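Local coordinates for protein 6-phosphogluconate dehydrogenase, NAD-binding (Geobacter metallireducens, PDB 3PEF) that binds NADP+ and probably reduces succinic semialdehyde to gamma-hydroxybutyrate, as a member of the beta-hydroxyacid dehydrogenase family, at residues 184-189 against 279-284; 73-78 against 103-108; 133-138 against 156-161. The protein carries 2 engineered substitutions. All blocks are in the same frame, centred on the assembly; numbering follows the deposited sequence. Where two conformers were deposited one is given.

How the contacts relate
The three contacts lie apart along one chain, and contact 2 alone touches NADP, at the adenine. Contacts 2 and 3 are in the NADP-binding Rossmann-type domain, with centres 22 Å and nearest atoms about 8 Å apart. Contact 3 is in the last two strands of the sheet, and the side chain of L133 is about 6 Å from NADP. Contact 1 belongs to the helical C-terminal region; its S279 side chain is about 11 Å from NADP. Its centre is 37 Å from that of contact 2, across the chain's centre. Strand 157-160 leads on to helix 166-194, which carries K171, the predicted active-site lysine, and half of contact 1. Contacts 1 and 3 both touch the second subunit.

Contact 1: residues 184-189 against 279-284; sequences CFCEGL and SAIFKT
In the helical C-terminal region of this beta-hydroxyacid dehydrogenase, the long helix 166-194 packs against the chain that follows helix 256-270. C186 and F282 carry the contact, with their CA atoms 5.2 Å apart. C186 SG lies 3.7 Å from F282 CB. The same sulfur is 3.9 Å from I281 CG2, so it sits against two successive side chains. With chi1 at 175°, F282 swings its ring away from the backbone N and along the helix towards L189. There F282 CE1 comes within 3.9 Å of L189 CB. C186 O lies at the ring edge, near its plane, 4.0 Å from F282 CD1. I223 of helix 214-224 also packs on F282 and L189. Replacing F282 with an alanine is likely to leave L189 CB and C186 O without their ring neighbour and open a gap between the helix and the tail. Within 279-284, T284 OG1 donates to I281 O at 2.7 Å, in the carbonyl plane. That oxygen also accepts from T284 N, so two bonds fix this turn. The two buried segments share apolar contacts of sulfur, methyl and ring but no hydrogen bond, so close packing joins them.

Contact 2: residues 73-78 against 103-108; sequences EVCFGK and QRIGVA. With NAP (NADP nicotinamide-adenine-dinucleotide phosphate), chain I.
Though F76 is largely exposed, its ring reaches from the end of helix 68-76 to I105 and A108 of helix 99-111, two helices of the Rossmann-type domain. F76 CE2 is 3.5 Å from A108 CB, and CE1 is 4.1 Å from I105 CG1. Both neighbours approach the ring obliquely. R104 O is at the ring edge, near its plane, 4.0 Å from CZ. The aliphatic R104 CG also comes near CZ; in the conformer given, the guanidinium group of R104 forms a salt bridge with E72.

One ring face is taken by the preceding residue. C75 SG stands 3.9 Å above the plane, over the ring centre. C75 SG is set opposite the backbone N (chi1 176°), which also brings it to 3.8 Å from I105 CG2. The sulfur therefore touches both the F76 ring and I105, which also meet each other. The side-chain pairs C75-I105, F76-I105 and F76-A108 are apolar. L82 of helix 81-84 packs on C75, F76 and A108.

The start of the 73-78 segment faces the cofactor instead. V74 CG2 packs 3.6 Å from C2A of the NADP adenine. E73 has an extended side chain that reaches the exocyclic amine of the same base: N6A donates to E73 OE1 at 2.8 Å, in a nearly straight bond of 170°.

Contact 3: residues 133-138 against 156-161; sequences LIILAA and KKIIHL
Strands 133-138 and 157-160 run parallel, their axes 4.8 Å apart and 9° from each other, and five backbone hydrogen bonds join the two segments. The first is K156 N to L133 O, at 2.9 Å. I135 then uses both its polar groups, its N donating to K157 O and its O accepting from I159 N. The latter bond is nearly straight, at 174°. A137 repeats the pattern, giving its N to I159 O and taking L161 N on its O.

Side chains alternate between the two faces. On one face are I134, K157, L136 and I159. I134 CG2 touches the aliphatic part of K157, 3.8 Å from CD, and the two side chains cross at a slant. The L136 and I159 side chains run alongside each other, with L136 CD2 3.8 Å from I159 CD1. I159 CG1 sits between its backbone N and carbonyl carbon (chi1 65°), which directs CD1 to this leucine. L161 CD1 is 3.9 Å from L136 CB.

On the other face, I135 CD1 meets I158 CG1 at 4.2 Å. A137 O lies over one face of the H160 ring, toward its rim, and H160 NE2 is hydrogen-bonded to G139 O.

The pair forms a beta-alpha-beta unit with helix 141-154, whose F151 packs on I135. Its Y144 packs on A137 and I158 and meets the H160 ring edge-to-face. M170 of helix 166-194 packs on L136 and L161, and V205 of the second subunit reaches L136. Strand 133-139 is antiparallel to strand 115-122 on its other side, and 157-160 ends the sheet within this chain.

Contact 1: residues 184-189 against 279-284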
loop_
_atom_site.group_PDB
_atom_site.type_symbol
_atom_site.label_atom_id
_atom_site.label_comp_id
_atom_site.label_asym_id
_atom_site.label_seq_id
_atom_site.Cartn_x
_atom_site.Cartn_y
_atom_site.Cartn_z
ATOM N N CYS A 184 10.222 2.561 6.549
ATOM C CA CYS A 184 10.850 1.290 6.220
ATOM C C CYS A 184 11.825 0.864 7.314
ATOM O O CYS A 184 11.858 -0.293 7.702
ATOM C CB CYS A 184 11.570 1.384 4.871
ATOM S SG CYS A 184 10.409 1.522 3.503
ATOM N N PHE A 185 12.620 1.821 7.791
ATOM C CA PHE A 185 13.625 1.593 8.819
ATOM C C PHE A 185 12.952 1.017 10.070
ATOM O O PHE A 185 13.415 0.033 10.640
ATOM C CB PHE A 185 14.304 2.938 9.117
ATOM C CG PHE A 185 15.368 2.899 10.200
ATOM C CD1 PHE A 185 16.465 2.051 10.102
ATOM C CD2 PHE A 185 15.300 3.779 11.279
ATOM C CE1 PHE A 185 17.462 2.051 11.077
ATOM C CE2 PHE A 185 16.292 3.787 12.279
ATOM C CZ PHE A 185 17.371 2.921 12.178
ATOM N N CYS A 186 11.841 1.624 10.476
ATOM C CA CYS A 186 11.111 1.172 11.648
ATOM C C CYS A 186 10.494 -0.215 11.458
ATOM O O CYS A 186 10.536 -1.035 12.363
ATOM C CB CYS A 186 10.049 2.198 12.051
ATOM S SG CYS A 186 10.765 3.749 12.668
ATOM N N GLU A 187 9.929 -0.478 10.281
ATOM C CA GLU A 187 9.438 -1.809 9.983
ATOM C C GLU A 187 10.563 -2.829 10.144
ATOM O O GLU A 187 10.336 -3.919 10.634
ATOM C CB GLU A 187 8.821 -1.880 8.575
ATOM C CG GLU A 187 7.404 -1.374 8.529
ATOM C CD GLU A 187 6.735 -1.544 7.176
ATOM O OE1 GLU A 187 7.308 -2.216 6.282
ATOM O OE2 GLU A 187 5.616 -0.997 7.013
ATOM N N GLY A 188 11.777 -2.467 9.737
ATOM C CA GLY A 188 12.913 -3.368 9.859
ATOM C C GLY A 188 13.361 -3.630 11.293
ATOM O O GLY A 188 13.629 -4.766 11.685
ATOM N N LEU A 189 13.444 -2.579 12.090
ATOM C CA LEU A 189 13.771 -2.757 13.501
ATOM C C LEU A 189 12.710 -3.563 14.236
ATOM O O LEU A 189 13.023 -4.350 15.132
ATOM C CB LEU A 189 13.911 -1.408 14.177
ATOM C CG LEU A 189 15.119 -0.599 13.726
ATOM C CD1 LEU A 189 15.016 0.830 14.260
ATOM C CD2 LEU A 189 16.404 -1.298 14.203
ATOM N N SER A 279 10.044 9.832 14.472
ATOM C CA SER A 279 10.495 8.458 14.685
ATOM C C SER A 279 9.550 7.687 15.600
ATOM O O SER A 279 9.650 6.469 15.697
ATOM C CB SER A 279 11.917 8.413 15.251
ATOM O OG SER A 279 12.028 9.255 16.385
ATOM N N ALA A 280 8.629 8.390 16.263
ATOM C CA ALA A 280 7.625 7.712 17.086
ATOM C C ALA A 280 6.721 6.768 16.287
ATOM O O ALA A 280 6.008 5.942 16.862
ATOM C CB ALA A 280 6.786 8.733 17.904
ATOM N N ILE A 281 6.741 6.884 14.959
ATOM C CA ILE A 281 5.993 5.938 14.137
ATOM C C ILE A 281 6.388 4.502 14.509
ATOM O O ILE A 281 5.591 3.568 14.373
ATOM C CB ILE A 281 6.172 6.201 12.608
ATOM C CG1 ILE A 281 5.180 5.362 11.803
ATOM C CG2 ILE A 281 7.614 5.982 12.184
ATOM C CD1 ILE A 281 5.330 5.446 10.278
ATOM N N PHE A 282 7.611 4.319 15.000
ATOM C CA PHE A 282 8.048 2.996 15.455
ATOM C C PHE A 282 7.087 2.343 16.450
ATOM O O PHE A 282 6.949 1.116 16.479
ATOM C CB PHE A 282 9.430 3.069 16.105
ATOM C CG PHE A 282 9.884 1.764 16.706
ATOM C CD1 PHE A 282 10.457 0.773 15.907
ATOM C CD2 PHE A 282 9.749 1.523 18.067
ATOM C CE1 PHE A 282 10.888 -0.439 16.458
ATOM C CE2 PHE A 282 10.178 0.315 18.627
ATOM C CZ PHE A 282 10.748 -0.667 17.821
ATOM N N LYS A 283 6.446 3.159 17.282
ATOM C CA LYS A 283 5.596 2.638 18.354
ATOM C C LYS A 283 4.289 2.034 17.856
ATOM O O LYS A 283 3.655 1.251 18.561
ATOM C CB LYS A 283 5.338 3.711 19.427
ATOM C CG LYS A 283 6.552 3.977 20.294
ATOM C CD LYS A 283 6.210 4.842 21.508
ATOM C CE LYS A 283 5.979 6.300 21.130
ATOM N NZ LYS A 283 5.399 7.061 22.275
ATOM N N THR A 284 3.888 2.389 16.638
ATOM C CA THR A 284 2.724 1.767 16.027
ATOM C C THR A 284 3.068 0.369 15.505
ATOM O O THR A 284 2.172 -0.417 15.200
ATOM C CB THR A 284 2.202 2.603 14.844
ATOM O OG1 THR A 284 3.160 2.566 13.777
ATOM C CG2 THR A 284 1.978 4.043 15.260
#

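Contact 2: residues 73-78 against 103-108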
loop_
_atom_site.group_PDB
_atom_site.type_symbol
_atom_site.label_atom_id
_atom_site.label_comp_id
_atom_site.label_asym_id
_atom_site.label_seq_id
_atom_site.Cartn_x
_atom_site.Cartn_y
_atom_site.Cartn_z
ATOM N N GLU A 73 -3.119 31.995 6.668
ATOM C CA GLU A 73 -3.734 32.838 7.685
ATOM C C GLU A 73 -2.826 34.030 8.021
ATOM O O GLU A 73 -3.279 35.163 8.118
ATOM C CB GLU A 73 -4.074 32.038 8.945
ATOM C CG GLU A 73 -4.761 32.884 10.001
ATOM C CD GLU A 73 -5.375 32.063 11.123
ATOM O OE1 GLU A 73 -4.928 30.916 11.347
ATOM O OE2 GLU A 73 -6.307 32.578 11.784
ATOM N N VAL A 74 -1.535 33.774 8.163
ATOM C CA VAL A 74 -0.604 34.840 8.492
ATOM C C VAL A 74 -0.490 35.852 7.360
ATOM O O VAL A 74 -0.365 37.053 7.604
ATOM C CB VAL A 74 0.799 34.281 8.862
ATOM C CG1 VAL A 74 1.819 35.411 8.968
ATOM C CG2 VAL A 74 0.730 33.502 10.169
ATOM N N CYS A 75 -0.543 35.376 6.120
ATOM C CA CYS A 75 -0.447 36.281 4.983
ATOM C C CYS A 75 -1.741 37.068 4.755
ATOM O O CYS A 75 -1.719 38.301 4.668
ATOM C CB CYS A 75 -0.059 35.517 3.710
ATOM S SG CYS A 75 -0.015 36.566 2.209
ATOM N N PHE A 76 -2.860 36.351 4.664
ATOM C CA PHE A 76 -4.131 36.931 4.218
ATOM C C PHE A 76 -5.066 37.392 5.343
ATOM O O PHE A 76 -6.035 38.107 5.087
ATOM C CB PHE A 76 -4.889 35.945 3.320
ATOM C CG PHE A 76 -4.192 35.634 2.017
ATOM C CD1 PHE A 76 -3.465 34.463 1.868
ATOM C CD2 PHE A 76 -4.281 36.506 0.946
ATOM C CE1 PHE A 76 -2.824 34.162 0.670
ATOM C CE2 PHE A 76 -3.648 36.218 -0.260
ATOM C CZ PHE A 76 -2.916 35.040 -0.396
ATOM N N GLY A 77 -4.780 36.989 6.577
ATOM C CA GLY A 77 -5.691 37.273 7.680
ATOM C C GLY A 77 -5.689 38.713 8.170
ATOM O O GLY A 77 -4.941 39.553 7.668
ATOM N N LYS A 78 -6.527 39.012 9.159
ATOM C CA LYS A 78 -6.520 40.347 9.748
ATOM C C LYS A 78 -5.188 40.617 10.448
ATOM O O LYS A 78 -4.625 39.728 11.105
ATOM C CB LYS A 78 -7.689 40.545 10.721
ATOM C CG LYS A 78 -7.903 42.013 11.121
ATOM C CD LYS A 78 -9.305 42.260 11.692
ATOM C CE LYS A 78 -9.455 43.672 12.257
ATOM N NZ LYS A 78 -9.303 44.719 11.213
ATOM N N GLN A 103 3.128 30.167 -4.182
ATOM C CA GLN A 103 2.933 31.030 -5.347
ATOM C C GLN A 103 1.811 32.053 -5.110
ATOM O O GLN A 103 1.936 33.226 -5.467
ATOM C CB GLN A 103 2.652 30.189 -6.599
ATOM C CG GLN A 103 3.842 29.363 -7.066
ATOM C CD GLN A 103 3.464 28.335 -8.125
ATOM O OE1 GLN A 103 2.315 27.916 -8.222
ATOM N NE2 GLN A 103 4.439 27.929 -8.925
ATOM N N ARG A 104 0.725 31.578 -4.505
ATOM C CA ARG A 104 -0.427 32.388 -4.122
ATOM C C ARG A 104 0.016 33.558 -3.239
ATOM O O ARG A 104 -0.322 34.728 -3.471
ATOM C CB ARG A 104 -1.377 31.474 -3.337
ATOM C CG ARG A 104 -2.794 31.955 -3.096
ATOM C CD ARG A 104 -3.620 30.816 -2.456
ATOM N NE ARG A 104 -3.795 29.697 -3.384
ATOM C CZ ARG A 104 -3.596 28.413 -3.095
ATOM N NH1 ARG A 104 -3.209 28.037 -1.882
ATOM N NH2 ARG A 104 -3.789 27.497 -4.034
ATOM N N ILE A 105 0.766 33.220 -2.195
ATOM C CA ILE A 105 1.266 34.220 -1.285
ATOM C C ILE A 105 2.168 35.226 -2.005
ATOM O O ILE A 105 2.006 36.446 -1.870
ATOM C CB ILE A 105 2.041 33.561 -0.127
ATOM C CG1 ILE A 105 1.061 32.873 0.829
ATOM C CG2 ILE A 105 2.851 34.599 0.603
ATOM C CD1 ILE A 105 1.722 31.824 1.733
ATOM N N GLY A 106 3.126 34.712 -2.765
ATOM C CA GLY A 106 4.051 35.569 -3.485
ATOM C C GLY A 106 3.359 36.543 -4.419
ATOM O O GLY A 106 3.751 37.702 -4.506
ATOM N N VAL A 107 2.327 36.077 -5.118
ATOM C CA VAL A 107 1.571 36.942 -6.021
ATOM C C VAL A 107 0.837 38.044 -5.266
ATOM O O VAL A 107 0.826 39.204 -5.706
ATOM C CB VAL A 107 0.567 36.153 -6.876
ATOM C CG1 VAL A 107 -0.387 37.116 -7.603
ATOM C CG2 VAL A 107 1.308 35.248 -7.884
ATOM N N ALA A 108 0.227 37.687 -4.132
ATOM C CA ALA A 108 -0.487 38.684 -3.344
ATOM C C ALA A 108 0.513 39.687 -2.771
ATOM O O ALA A 108 0.266 40.896 -2.784
ATOM C CB ALA A 108 -1.349 38.035 -2.243
HETATM P PA NAP I . 6.283 23.860 15.436
HETATM O O1A NAP I . 5.043 23.096 15.695
HETATM O O2A NAP I . 7.251 23.883 16.548
HETATM O O5B NAP I . 5.925 25.365 15.022
HETATM C C5B NAP I . 4.798 25.643 14.237
HETATM C C4B NAP I . 4.672 27.155 14.175
HETATM O O4B NAP I . 3.567 27.476 13.357
HETATM C C3B NAP I . 4.383 27.745 15.553
HETATM O O3B NAP I . 5.045 28.988 15.584
HETATM C C2B NAP I . 2.886 27.971 15.506
HETATM O O2B NAP I . 2.410 28.990 16.347
HETATM C C1B NAP I . 2.737 28.375 14.051
HETATM N N9A NAP I . 1.335 28.287 13.618
HETATM C C8A NAP I . 0.608 27.137 13.431
HETATM N N7A NAP I . -0.641 27.485 13.045
HETATM C C5A NAP I . -0.718 28.830 12.997
HETATM C C6A NAP I . -1.752 29.683 12.649
HETATM N N6A NAP I . -2.931 29.187 12.297
HETATM N N1A NAP I . -1.547 31.036 12.691
HETATM C C2A NAP I . -0.313 31.541 13.062
HETATM N N3A NAP I . 0.718 30.683 13.398
HETATM C C4A NAP I . 0.516 29.350 13.357
HETATM O O3 NAP I . 6.955 23.198 14.154
HETATM P PN NAP I . 8.332 23.506 13.435
HETATM O O1N NAP I . 9.111 22.262 13.329
HETATM O O2N NAP I . 8.978 24.705 14.005
HETATM O O5D NAP I . 7.642 23.829 12.016
HETATM C C5D NAP I . 7.815 25.020 11.297
HETATM C C4D NAP I . 7.937 24.629 9.825
HETATM O O4D NAP I . 9.198 24.076 9.533
HETATM C C3D NAP I . 6.958 23.537 9.444
HETATM O O3D NAP I . 6.524 23.864 8.142
HETATM C C2D NAP I . 7.786 22.261 9.450
HETATM O O2D NAP I . 7.248 21.321 8.562
HETATM C C1D NAP I . 9.093 22.801 8.927
HETATM N N1N NAP I . 10.331 22.053 9.236
HETATM C C2N NAP I . 10.494 21.433 10.440
HETATM C C3N NAP I . 11.687 20.777 10.737
HETATM C C7N NAP I . 11.881 20.142 12.081
HETATM O O7N NAP I . 12.839 19.145 12.168
HETATM N N7N NAP I . 11.161 20.485 13.163
HETATM C C4N NAP I . 12.729 20.749 9.804
HETATM C C5N NAP I . 12.561 21.411 8.591
HETATM C C6N NAP I . 11.364 22.075 8.319
HETATM P P2B NAP I . 2.103 28.713 17.923
HETATM O O1X NAP I . 1.146 29.817 18.348
HETATM O O2X NAP I . 1.478 27.363 18.057
HETATM O O3X NAP I . 3.387 28.752 18.703
#

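Contact 3: residues 133-138 against 156-161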
loop_
_atom_site.group_PDB
_atom_site.type_symbol
_atom_site.label_atom_id
_atom_site.label_comp_id
_atom_site.label_asym_id
_atom_site.label_seq_id
_atom_site.Cartn_x
_atom_site.Cartn_y
_atom_site.Cartn_z
ATOM N N LEU A 133 21.488 24.604 8.585
ATOM C CA LEU A 133 20.385 24.228 7.695
ATOM C C LEU A 133 20.789 24.304 6.224
ATOM O O LEU A 133 21.673 25.067 5.847
ATOM C CB LEU A 133 19.168 25.138 7.920
ATOM C CG LEU A 133 18.571 25.182 9.344
ATOM C CD1 LEU A 133 17.501 26.250 9.436
ATOM C CD2 LEU A 133 18.007 23.817 9.777
ATOM N N ILE A 134 20.109 23.526 5.392
ATOM C CA ILE A 134 20.190 23.695 3.943
ATOM C C ILE A 134 18.968 24.503 3.502
ATOM O O ILE A 134 17.839 24.130 3.788
ATOM C CB ILE A 134 20.202 22.334 3.246
ATOM C CG1 ILE A 134 21.306 21.445 3.847
ATOM C CG2 ILE A 134 20.385 22.496 1.743
ATOM C CD1 ILE A 134 21.105 19.982 3.575
ATOM N N ILE A 135 19.197 25.611 2.804
ATOM C CA ILE A 135 18.128 26.538 2.470
ATOM C C ILE A 135 17.792 26.470 0.984
ATOM O O ILE A 135 18.646 26.718 0.139
ATOM C CB ILE A 135 18.511 27.979 2.905
ATOM C CG1 ILE A 135 18.869 27.970 4.396
ATOM C CG2 ILE A 135 17.373 28.973 2.627
ATOM C CD1 ILE A 135 19.070 29.345 5.010
ATOM N N LEU A 136 16.544 26.130 0.678
ATOM C CA LEU A 136 16.109 25.886 -0.698
ATOM C C LEU A 136 15.252 27.046 -1.226
ATOM O O LEU A 136 14.028 26.965 -1.253
ATOM C CB LEU A 136 15.302 24.575 -0.747
ATOM C CG LEU A 136 15.944 23.392 -0.013
ATOM C CD1 LEU A 136 14.951 22.255 0.234
ATOM C CD2 LEU A 136 17.177 22.904 -0.804
ATOM N N ALA A 137 15.887 28.132 -1.649
ATOM C CA ALA A 137 15.130 29.327 -1.997
ATOM C C ALA A 137 14.635 29.278 -3.432
ATOM O O ALA A 137 15.235 28.630 -4.282
ATOM C CB ALA A 137 15.971 30.593 -1.765
ATOM N N ALA A 138 13.538 29.981 -3.690
ATOM C CA ALA A 138 12.993 30.114 -5.034
ATOM C C ALA A 138 12.161 31.387 -5.064
ATOM O O ALA A 138 11.432 31.684 -4.114
ATOM C CB ALA A 138 12.142 28.888 -5.390
ATOM N N LYS A 156 24.114 26.483 6.257
ATOM C CA LYS A 156 25.469 26.267 5.758
ATOM C C LYS A 156 25.507 26.153 4.231
ATOM O O LYS A 156 26.463 26.579 3.589
ATOM C CB LYS A 156 26.123 25.032 6.402
ATOM C CG LYS A 156 25.428 23.688 6.141
ATOM C CD LYS A 156 26.365 22.533 6.553
ATOM C CE LYS A 156 25.623 21.277 7.007
ATOM N NZ LYS A 156 24.944 20.537 5.910
ATOM N N LYS A 157 24.463 25.575 3.658
ATOM C CA LYS A 157 24.354 25.475 2.214
ATOM C C LYS A 157 23.107 26.246 1.824
ATOM O O LYS A 157 22.016 26.010 2.376
ATOM C CB LYS A 157 24.211 24.015 1.785
ATOM C CG LYS A 157 24.299 23.777 0.263
ATOM C CD LYS A 157 23.681 22.424 -0.134
ATOM C CE LYS A 157 24.458 21.704 -1.238
ATOM N NZ LYS A 157 24.594 22.500 -2.486
ATOM N N ILE A 158 23.262 27.163 0.878
ATOM C CA ILE A 158 22.160 28.011 0.462
ATOM C C ILE A 158 22.099 28.028 -1.060
ATOM O O ILE A 158 23.077 28.378 -1.717
ATOM C CB ILE A 158 22.349 29.446 1.002
ATOM C CG1 ILE A 158 22.467 29.428 2.528
ATOM C CG2 ILE A 158 21.190 30.328 0.574
ATOM C CD1 ILE A 158 23.444 30.438 3.095
ATOM N N ILE A 159 20.962 27.632 -1.626
ATOM C CA ILE A 159 20.857 27.544 -3.082
ATOM C C ILE A 159 19.599 28.216 -3.592
ATOM O O ILE A 159 18.654 28.449 -2.839
ATOM C CB ILE A 159 20.856 26.084 -3.569
ATOM C CG1 ILE A 159 19.612 25.360 -3.062
ATOM C CG2 ILE A 159 22.111 25.359 -3.101
ATOM C CD1 ILE A 159 19.357 24.036 -3.766
ATOM N N HIS A 160 19.587 28.519 -4.881
ATOM C CA HIS A 160 18.431 29.161 -5.498
ATOM C C HIS A 160 17.952 28.291 -6.655
ATOM O O HIS A 160 18.735 27.946 -7.527
ATOM C CB HIS A 160 18.807 30.569 -5.975
ATOM C CG HIS A 160 17.648 31.370 -6.479
ATOM N ND1 HIS A 160 17.153 31.240 -7.757
ATOM C CD2 HIS A 160 16.896 32.322 -5.878
ATOM C CE1 HIS A 160 16.143 32.078 -7.922
ATOM N NE2 HIS A 160 15.962 32.739 -6.794
ATOM N N LEU A 161 16.668 27.941 -6.665
ATOM C CA LEU A 161 16.167 26.889 -7.551
ATOM C C LEU A 161 15.264 27.374 -8.671
ATOM O O LEU A 161 14.683 26.564 -9.391
ATOM C CB LEU A 161 15.417 25.836 -6.734
ATOM C CG LEU A 161 16.300 25.084 -5.733
ATOM C CD1 LEU A 161 15.452 24.358 -4.685
ATOM C CD2 LEU A 161 17.196 24.103 -6.480
#